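Local coordinates for conserved hypothetical protein Ta0289 (Thermoplasma acidophilum DSM 1728, PDB 1PVM) that is of unknown biochemical function but joins a pair of CBS domains, which in relatives commonly bind adenosine nucleotides, to a metal-binding zinc-ribbon-like domain, at residues Gly42-Asp47 against Gly116-Ile121; Pro67-Pro72 against Asn165-Ile170; Lys83-Val88 against Arg108-Asp113. One frame throughout, in Å; residues are numbered along the deposited sequence.

Contact 1. Residues Gly42-Asp47 against Gly116-Ile121; sequences GLVVKD and GRVVGI
I121 lays its CD1 methyl over one face of the flat peptide that joins G42 to L43, almost straight above the carbonyl oxygen, with I121 CD1 3.7 Å from G42 O. That peptide is the flat group of this contact; everything else that touches is aliphatic, and no hydrogen bond crosses between 42-47 and 116-121. The backbone of 42-46 is hydrogen-bonded to its own neighbours, L43 to L56 and V44 to K20 and V22.

The isoleucine reaches over because CG1 lies anti to its carbonyl carbon (chi1 -71°) and the chain then runs on extended to CD1. Its end meets V44 alongside: V44 CG2 is 3.6 Å from I121 CD1, and the two lie side by side, pointing opposite ways. The same V44 methyl touches the second apolar partner more loosely, with V44 CG2 4.2 Å from V118 CG1. One methyl of V44 thus lies against both residues. G42 brings no side chain, and a CB there would point at I121, so the isoleucine meets bare backbone at this end.

V118 and I121 are three residues apart, yet both turn toward 42-47. The classic beta bulge at V119 and G120, which both face V111, explains this: the extra residue resets the alternation of the strand.

The short strand segments 42-46 and 118-121 run roughly antiparallel, at 157°, but their axes stay 8.6 Å apart, so they meet through side chains as members of two different sheets. This is consistent with the sheet-side packing of paired CBS domains, and here joins the sheet of 42-46 to that of 118-123. Around the contact, V44 also rests on F19 and T21, D52 of strand 52-57 touches both V44 and V118, and V118 leans on A110 and V112 of strand 108-112.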
loop_
_atom_site.group_PDB
_atom_site.type_symbol
_atom_site.label_atom_id
_atom_site.label_comp_id
_atom_site.label_asym_id
_atom_site.label_seq_id
_atom_site.Cartn_x
_atom_site.Cartn_y
_atom_site.Cartn_z
ATOM N N GLY B 42 6.241 6.878 1.222
ATOM C CA GLY B 42 7.541 6.582 0.663
ATOM C C GLY B 42 8.554 7.431 1.394
ATOM O O GLY B 42 8.459 8.655 1.376
ATOM N N LEU B 43 9.515 6.793 2.054
ATOM C CA LEU B 43 10.544 7.526 2.789
ATOM C C LEU B 43 11.923 7.120 2.298
ATOM O O LEU B 43 12.163 5.947 1.991
ATOM C CB LEU B 43 10.464 7.228 4.293
ATOM C CG LEU B 43 9.127 7.401 5.035
ATOM C CD1 LEU B 43 9.280 6.921 6.477
ATOM C CD2 LEU B 43 8.688 8.854 5.001
ATOM N N VAL B 44 12.825 8.089 2.211
ATOM C CA VAL B 44 14.192 7.797 1.803
ATOM C C VAL B 44 14.901 7.359 3.081
ATOM O O VAL B 44 14.684 7.937 4.151
ATOM C CB VAL B 44 14.889 9.049 1.215
ATOM C CG1 VAL B 44 16.373 8.766 0.971
ATOM C CG2 VAL B 44 14.204 9.455 -0.080
ATOM N N VAL B 45 15.727 6.324 2.977
ATOM C CA VAL B 45 16.447 5.823 4.143
ATOM C C VAL B 45 17.951 6.058 4.017
ATOM O O VAL B 45 18.547 5.766 2.980
ATOM C CB VAL B 45 16.208 4.316 4.345
ATOM C CG1 VAL B 45 16.790 3.886 5.680
ATOM C CG2 VAL B 45 14.721 4.002 4.271
ATOM N N LYS B 46 18.553 6.586 5.080
ATOM C CA LYS B 46 19.988 6.852 5.107
ATOM C C LYS B 46 20.661 6.033 6.197
ATOM O O LYS B 46 20.031 5.717 7.209
ATOM C CB LYS B 46 20.256 8.329 5.398
ATOM C CG LYS B 46 20.018 9.277 4.241
ATOM C CD LYS B 46 20.406 10.694 4.646
ATOM C CE LYS B 46 20.288 11.670 3.488
ATOM N NZ LYS B 46 21.241 11.352 2.396
ATOM N N ASP B 47 21.930 5.682 5.993
ATOM C CA ASP B 47 22.655 4.950 7.026
ATOM C C ASP B 47 23.189 5.982 8.017
ATOM O O ASP B 47 22.749 7.132 8.009
ATOM C CB ASP B 47 23.796 4.094 6.449
ATOM C CG ASP B 47 24.835 4.901 5.676
ATOM O OD1 ASP B 47 24.917 6.132 5.863
ATOM O OD2 ASP B 47 25.588 4.279 4.887
ATOM N N GLY B 116 24.600 12.648 -8.200
ATOM C CA GLY B 116 24.185 11.459 -7.474
ATOM C C GLY B 116 23.397 11.696 -6.199
ATOM O O GLY B 116 23.065 10.747 -5.492
ATOM N N ARG B 117 23.087 12.953 -5.902
ATOM C CA ARG B 117 22.334 13.288 -4.701
ATOM C C ARG B 117 20.844 13.040 -4.914
ATOM O O ARG B 117 20.322 13.281 -6.001
ATOM C CB ARG B 117 22.556 14.757 -4.350
ATOM C CG ARG B 117 24.021 15.146 -4.296
ATOM C CD ARG B 117 24.196 16.624 -3.991
ATOM N NE ARG B 117 23.574 17.488 -4.995
ATOM C CZ ARG B 117 23.582 18.816 -4.936
ATOM N NH1 ARG B 117 24.180 19.430 -3.926
ATOM N NH2 ARG B 117 22.983 19.531 -5.878
ATOM N N VAL B 118 20.161 12.550 -3.882
ATOM C CA VAL B 118 18.726 12.315 -3.993
ATOM C C VAL B 118 18.054 13.680 -3.878
ATOM O O VAL B 118 18.221 14.380 -2.873
ATOM C CB VAL B 118 18.210 11.388 -2.870
ATOM C CG1 VAL B 118 16.688 11.324 -2.903
ATOM C CG2 VAL B 118 18.791 9.993 -3.040
ATOM N N VAL B 119 17.306 14.063 -4.911
ATOM C CA VAL B 119 16.640 15.359 -4.916
ATOM C C VAL B 119 15.125 15.294 -4.767
ATOM O O VAL B 119 14.461 16.319 -4.626
ATOM C CB VAL B 119 16.999 16.156 -6.189
ATOM C CG1 VAL B 119 18.482 16.510 -6.163
ATOM C CG2 VAL B 119 16.660 15.344 -7.442
ATOM N N GLY B 120 14.573 14.089 -4.793
ATOM C CA GLY B 120 13.137 13.966 -4.635
ATOM C C GLY B 120 12.645 12.551 -4.789
ATOM O O GLY B 120 13.429 11.617 -4.928
ATOM N N ILE B 121 11.331 12.390 -4.726
ATOM C CA ILE B 121 10.714 11.088 -4.914
ATOM C C ILE B 121 9.588 11.317 -5.906
ATOM O O ILE B 121 8.895 12.334 -5.834
ATOM C CB ILE B 121 10.133 10.513 -3.595
ATOM C CG1 ILE B 121 11.279 10.091 -2.668
ATOM C CG2 ILE B 121 9.213 9.322 -3.896
ATOM C CD1 ILE B 121 10.823 9.465 -1.366
#

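Contact 2. Residues Pro67-Pro72 against Asn165-Ile170; sequences PRNKKP and NEKGEI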
loop_
_atom_site.group_PDB
_atom_site.type_symbol
_atom_site.label_atom_id
_atom_site.label_comp_id
_atom_site.label_asym_id
_atom_site.label_seq_id
_atom_site.Cartn_x
_atom_site.Cartn_y
_atom_site.Cartn_z
ATOM N N PRO B 67 5.666 -10.745 6.886
ATOM C CA PRO B 67 6.050 -12.165 6.891
ATOM C C PRO B 67 7.057 -12.598 7.963
ATOM O O PRO B 67 7.201 -13.790 8.225
ATOM C CB PRO B 67 6.574 -12.385 5.474
ATOM C CG PRO B 67 5.758 -11.403 4.662
ATOM C CD PRO B 67 5.827 -10.172 5.537
ATOM N N ARG B 68 7.750 -11.644 8.576
ATOM C CA ARG B 68 8.711 -11.971 9.634
ATOM C C ARG B 68 7.974 -12.263 10.944
ATOM O O ARG B 68 8.536 -12.852 11.873
ATOM C CB ARG B 68 9.693 -10.813 9.857
ATOM C CG ARG B 68 10.814 -10.723 8.834
ATOM C CD ARG B 68 11.695 -9.512 9.106
ATOM N NE ARG B 68 12.849 -9.442 8.212
ATOM C CZ ARG B 68 13.969 -10.142 8.364
ATOM N NH1 ARG B 68 14.106 -10.977 9.387
ATOM N NH2 ARG B 68 14.956 -10.005 7.487
ATOM N N ASN B 69 6.719 -11.831 11.015
ATOM C CA ASN B 69 5.885 -12.039 12.194
ATOM C C ASN B 69 6.544 -11.556 13.488
ATOM O O ASN B 69 6.725 -12.323 14.437
ATOM C CB ASN B 69 5.506 -13.522 12.307
ATOM C CG ASN B 69 4.436 -13.770 13.349
ATOM O OD1 ASN B 69 3.604 -12.907 13.618
ATOM N ND2 ASN B 69 4.439 -14.962 13.927
ATOM N N LYS B 70 6.894 -10.274 13.516
ATOM C CA LYS B 70 7.522 -9.655 14.677
ATOM C C LYS B 70 6.789 -8.351 14.938
ATOM O O LYS B 70 6.114 -7.828 14.050
ATOM C CB LYS B 70 8.992 -9.320 14.391
ATOM C CG LYS B 70 9.857 -10.480 13.931
ATOM C CD LYS B 70 10.083 -11.465 15.048
ATOM C CE LYS B 70 10.910 -12.636 14.570
ATOM N NZ LYS B 70 11.105 -13.623 15.664
ATOM N N LYS B 71 6.926 -7.821 16.147
ATOM C CA LYS B 71 6.297 -6.549 16.478
ATOM C C LYS B 71 6.994 -5.461 15.664
ATOM O O LYS B 71 8.200 -5.536 15.417
ATOM C CB LYS B 71 6.464 -6.233 17.965
ATOM C CG LYS B 71 5.750 -7.197 18.895
ATOM C CD LYS B 71 6.138 -6.948 20.347
ATOM C CE LYS B 71 5.782 -5.539 20.781
ATOM N NZ LYS B 71 6.130 -5.293 22.210
ATOM N N PRO B 72 6.241 -4.436 15.234
ATOM C CA PRO B 72 6.788 -3.328 14.449
ATOM C C PRO B 72 7.970 -2.620 15.125
ATOM O O PRO B 72 8.849 -2.088 14.447
ATOM C CB PRO B 72 5.589 -2.395 14.288
ATOM C CG PRO B 72 4.435 -3.321 14.273
ATOM C CD PRO B 72 4.771 -4.342 15.330
ATOM N N ASN B 165 10.300 -20.764 7.258
ATOM C CA ASN B 165 10.264 -21.881 8.198
ATOM C C ASN B 165 8.902 -22.566 8.044
ATOM O O ASN B 165 8.138 -22.211 7.146
ATOM C CB ASN B 165 10.515 -21.422 9.643
ATOM C CG ASN B 165 9.442 -20.493 10.181
ATOM O OD1 ASN B 165 9.619 -19.894 11.250
ATOM N ND2 ASN B 165 8.328 -20.372 9.467
ATOM N N GLU B 166 8.595 -23.537 8.901
ATOM C CA GLU B 166 7.336 -24.277 8.785
ATOM C C GLU B 166 6.060 -23.462 8.974
ATOM O O GLU B 166 4.974 -23.890 8.555
ATOM C CB GLU B 166 7.333 -25.459 9.756
ATOM C CG GLU B 166 7.362 -25.083 11.227
ATOM C CD GLU B 166 7.581 -26.297 12.120
ATOM O OE1 GLU B 166 6.864 -27.310 11.938
ATOM O OE2 GLU B 166 8.466 -26.237 13.001
ATOM N N LYS B 167 6.191 -22.293 9.597
ATOM C CA LYS B 167 5.048 -21.422 9.843
ATOM C C LYS B 167 4.844 -20.445 8.693
ATOM O O LYS B 167 3.893 -19.667 8.696
ATOM C CB LYS B 167 5.259 -20.634 11.138
ATOM C CG LYS B 167 5.416 -21.500 12.377
ATOM C CD LYS B 167 5.719 -20.670 13.622
ATOM C CE LYS B 167 4.511 -19.870 14.096
ATOM N NZ LYS B 167 4.078 -18.843 13.110
ATOM N N GLY B 168 5.739 -20.492 7.711
ATOM C CA GLY B 168 5.641 -19.577 6.591
ATOM C C GLY B 168 6.275 -18.242 6.944
ATOM O O GLY B 168 6.171 -17.271 6.192
ATOM N N GLU B 169 6.931 -18.179 8.098
ATOM C CA GLU B 169 7.584 -16.944 8.521
ATOM C C GLU B 169 8.896 -16.785 7.779
ATOM O O GLU B 169 9.588 -17.771 7.517
ATOM C CB GLU B 169 7.912 -16.970 10.018
ATOM C CG GLU B 169 6.749 -17.229 10.964
ATOM C CD GLU B 169 7.218 -17.386 12.401
ATOM O OE1 GLU B 169 8.216 -18.107 12.630
ATOM O OE2 GLU B 169 6.594 -16.798 13.308
ATOM N N ILE B 170 9.240 -15.549 7.431
ATOM C CA ILE B 170 10.517 -15.295 6.784
ATOM C C ILE B 170 11.511 -15.228 7.937
ATOM O O ILE B 170 11.445 -14.319 8.769
ATOM C CB ILE B 170 10.539 -13.943 6.027
ATOM C CG1 ILE B 170 9.698 -14.050 4.755
ATOM C CG2 ILE B 170 11.975 -13.559 5.681
ATOM C CD1 ILE B 170 9.693 -12.795 3.916
HETATM O O HOH W 1 10.846 -14.140 11.380
HETATM O O HOH W 2 8.264 -14.723 15.080
#
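N69 swings CG anti to its backbone N (chi1 -169°), while E169 sets CG beside its own backbone N (chi1 -56°) and continues extended, which brings amide and carboxylate together. N69 ND2 donates to E169 OE2 over 2.9 Å, almost straight. The acceptor lies in the amide plane and offers its anti lone pair, although the two flat groups are turned 55° apart.

E169 OE2 has further partners: K167 NZ approaches to 3.2 Å in a salt bridge whose hydrogen bond is weak, and a water held by N69 O and K70 NZ donates to it as well. N69 ND2 has a second acceptor in D73 of the second subunit, so this amide links the intrachain contact to the dimer interface. With an alanine here in place of E169, K167 would probably lose this carboxylate partner and N69 one acceptor of its N-H groups, leaving the amide freer to turn.

Beside this polar group the backbones join directly. I170 N donates to P67 O over 2.8 Å, arriving well above the carbonyl plane, and E169 CA brings a C-H to the same oxygen. P67 CB packs on I170 CD1 at 3.5 Å. One water donates to both R68 O and I170 O, bridging the two segments, and R68 NH2 is hydrogen-bonded to E184 O.

The type I turn from N165 to G168 lies in the link between strands 160-164 and 170-175 of the zinc-ribbon-like domain. Here that hairpin end docks on the 3-10 turn following helix 58-65, while K33 and N36 of the second subunit reach K167 O and P67.

Contact 3. Residues Lys83-Val88 against Arg108-Asp113; sequences KPIPKV and RCAVVD
I85 holds CG1 anti to its backbone N (chi1 -171°), which carries the end of the chain onto the neighbouring strand: I85 CD1 lies 3.6 Å from A110 CB. At P86 the backbone takes over. A110 N donates to P86 O over 2.9 Å, and P86 CB rests against C109 CB at 4.0 Å, with Y100 and Y148 also touching the proline ring.

From K87 the chain is in parallel register, K87 beside A110 and V88 beside V111. These are the two strands of a beta-alpha-beta crossover within one CBS domain, and helix 94-104 is the connection; from it, Y100 OH is hydrogen-bonded to K87 N, and the Y100 side chain packs against V88 and C109. K87 CA points its hydrogen at A110 O, 3.1 Å away. The lysine side chain leaves on the same face as A110, passing across V112 at a slant, K87 CD 3.6 Å from V112 CG1; the exposed lysine then continues beyond the strand.

V88 binds the strand on both its polar backbone atoms. V88 N donates to A110 O over 3.1 Å, and V88 O receives V112 N at 2.9 Å. Its side chain goes to the other face, shared with V111, where V88 CG1 touches C109 SG at 3.9 Å and V88 CG2 lies more loosely against V111 CG2.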
loop_
_atom_site.group_PDB
_atom_site.type_symbol
_atom_site.label_atom_id
_atom_site.label_comp_id
_atom_site.label_asym_id
_atom_site.label_seq_id
_atom_site.Cartn_x
_atom_site.Cartn_y
_atom_site.Cartn_z
ATOM N N LYS B 83 16.227 -1.959 -1.366
ATOM C CA LYS B 83 17.635 -1.593 -1.398
ATOM C C LYS B 83 18.361 -2.408 -2.462
ATOM O O LYS B 83 18.061 -3.582 -2.653
ATOM C CB LYS B 83 18.274 -1.815 -0.019
ATOM C CG LYS B 83 18.254 -3.250 0.497
ATOM C CD LYS B 83 18.810 -3.298 1.926
ATOM C CE LYS B 83 18.836 -4.711 2.496
ATOM N NZ LYS B 83 19.237 -4.705 3.938
ATOM N N PRO B 84 19.302 -1.782 -3.196
ATOM C CA PRO B 84 19.726 -0.378 -3.103
ATOM C C PRO B 84 18.551 0.530 -3.444
ATOM O O PRO B 84 17.575 0.083 -4.044
ATOM C CB PRO B 84 20.838 -0.271 -4.145
ATOM C CG PRO B 84 21.317 -1.676 -4.306
ATOM C CD PRO B 84 20.058 -2.482 -4.245
ATOM N N ILE B 85 18.647 1.803 -3.084
ATOM C CA ILE B 85 17.549 2.721 -3.350
ATOM C C ILE B 85 17.149 2.763 -4.825
ATOM O O ILE B 85 17.992 2.943 -5.704
ATOM C CB ILE B 85 17.879 4.168 -2.850
ATOM C CG1 ILE B 85 16.627 5.045 -2.951
ATOM C CG2 ILE B 85 19.037 4.770 -3.649
ATOM C CD1 ILE B 85 16.737 6.370 -2.209
ATOM N N PRO B 86 15.854 2.544 -5.116
ATOM C CA PRO B 86 15.376 2.578 -6.506
ATOM C C PRO B 86 15.484 4.030 -6.954
ATOM O O PRO B 86 15.099 4.934 -6.213
ATOM C CB PRO B 86 13.921 2.131 -6.391
ATOM C CG PRO B 86 13.918 1.261 -5.167
ATOM C CD PRO B 86 14.815 2.019 -4.212
ATOM N N LYS B 87 15.994 4.274 -8.155
ATOM C CA LYS B 87 16.140 5.658 -8.580
ATOM C C LYS B 87 16.262 5.875 -10.080
ATOM O O LYS B 87 16.614 4.963 -10.831
ATOM C CB LYS B 87 17.361 6.262 -7.885
ATOM C CG LYS B 87 18.687 5.644 -8.320
ATOM C CD LYS B 87 19.836 6.114 -7.432
ATOM C CE LYS B 87 21.186 5.801 -8.058
ATOM N NZ LYS B 87 21.314 4.371 -8.412
ATOM N N VAL B 88 15.953 7.100 -10.498
ATOM C CA VAL B 88 16.055 7.516 -11.895
ATOM C C VAL B 88 16.729 8.890 -11.884
ATOM O O VAL B 88 16.713 9.582 -10.864
ATOM C CB VAL B 88 14.668 7.653 -12.581
ATOM C CG1 VAL B 88 13.975 6.302 -12.639
ATOM C CG2 VAL B 88 13.809 8.677 -11.846
ATOM N N ARG B 108 6.801 3.899 -7.076
ATOM C CA ARG B 108 7.538 5.115 -6.727
ATOM C C ARG B 108 9.032 4.823 -6.640
ATOM O O ARG B 108 9.438 3.678 -6.467
ATOM C CB ARG B 108 7.055 5.695 -5.396
ATOM C CG ARG B 108 7.496 4.953 -4.140
ATOM C CD ARG B 108 6.808 5.579 -2.927
ATOM N NE ARG B 108 5.355 5.442 -3.033
ATOM C CZ ARG B 108 4.464 6.288 -2.524
ATOM N NH1 ARG B 108 4.850 7.367 -1.855
ATOM N NH2 ARG B 108 3.173 6.048 -2.693
ATOM N N CYS B 109 9.847 5.863 -6.775
ATOM C CA CYS B 109 11.291 5.715 -6.684
ATOM C C CYS B 109 11.902 7.077 -6.418
ATOM O O CYS B 109 11.227 8.099 -6.527
ATOM C CB CYS B 109 11.869 5.129 -7.980
ATOM S SG CYS B 109 11.780 6.216 -9.428
ATOM N N ALA B 110 13.180 7.090 -6.062
ATOM C CA ALA B 110 13.867 8.340 -5.788
ATOM C C ALA B 110 14.345 8.935 -7.102
ATOM O O ALA B 110 14.415 8.246 -8.119
ATOM C CB ALA B 110 15.058 8.095 -4.864
ATOM N N VAL B 111 14.647 10.226 -7.074
ATOM C CA VAL B 111 15.159 10.923 -8.244
ATOM C C VAL B 111 16.508 11.472 -7.802
ATOM O O VAL B 111 16.608 12.090 -6.740
ATOM C CB VAL B 111 14.246 12.096 -8.653
ATOM C CG1 VAL B 111 14.843 12.828 -9.853
ATOM C CG2 VAL B 111 12.843 11.581 -8.973
ATOM N N VAL B 112 17.552 11.219 -8.590
ATOM C CA VAL B 112 18.883 11.708 -8.247
ATOM C C VAL B 112 19.388 12.655 -9.325
ATOM O O VAL B 112 19.019 12.524 -10.498
ATOM C CB VAL B 112 19.910 10.542 -8.077
ATOM C CG1 VAL B 112 19.538 9.693 -6.869
ATOM C CG2 VAL B 112 19.957 9.675 -9.342
ATOM N N ASP B 113 20.209 13.623 -8.930
ATOM C CA ASP B 113 20.763 14.550 -9.906
ATOM C C ASP B 113 22.069 13.979 -10.451
ATOM O O ASP B 113 22.511 12.901 -10.040
ATOM C CB ASP B 113 21.008 15.939 -9.295
ATOM C CG ASP B 113 21.954 15.910 -8.106
ATOM O OD1 ASP B 113 22.643 14.887 -7.898
ATOM O OD2 ASP B 113 22.020 16.930 -7.381
#

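How the contacts relate
From the N terminus, the chain first lays down 42-47 in the first CBS domain, then 67-72 after helix 58-65, then 83-88. Contact 3 closes first, at 108-113, completing the short beta-alpha-beta loop of the second CBS domain. Contact 1 closes next, at 116-121, and joins the two CBS sheets. Contact 2 closes last, at 165-170, and ties the zinc-ribbon-like domain back to the loop that follows helix 58-65. Contacts 1 and 2 cross along the chain, and contact 3 is nested inside both. Contacts 1 and 3 touch through neighbouring strands 108-112 and 118-123, whereas the centre of contact 2 lies about 28 Å from either of theirs.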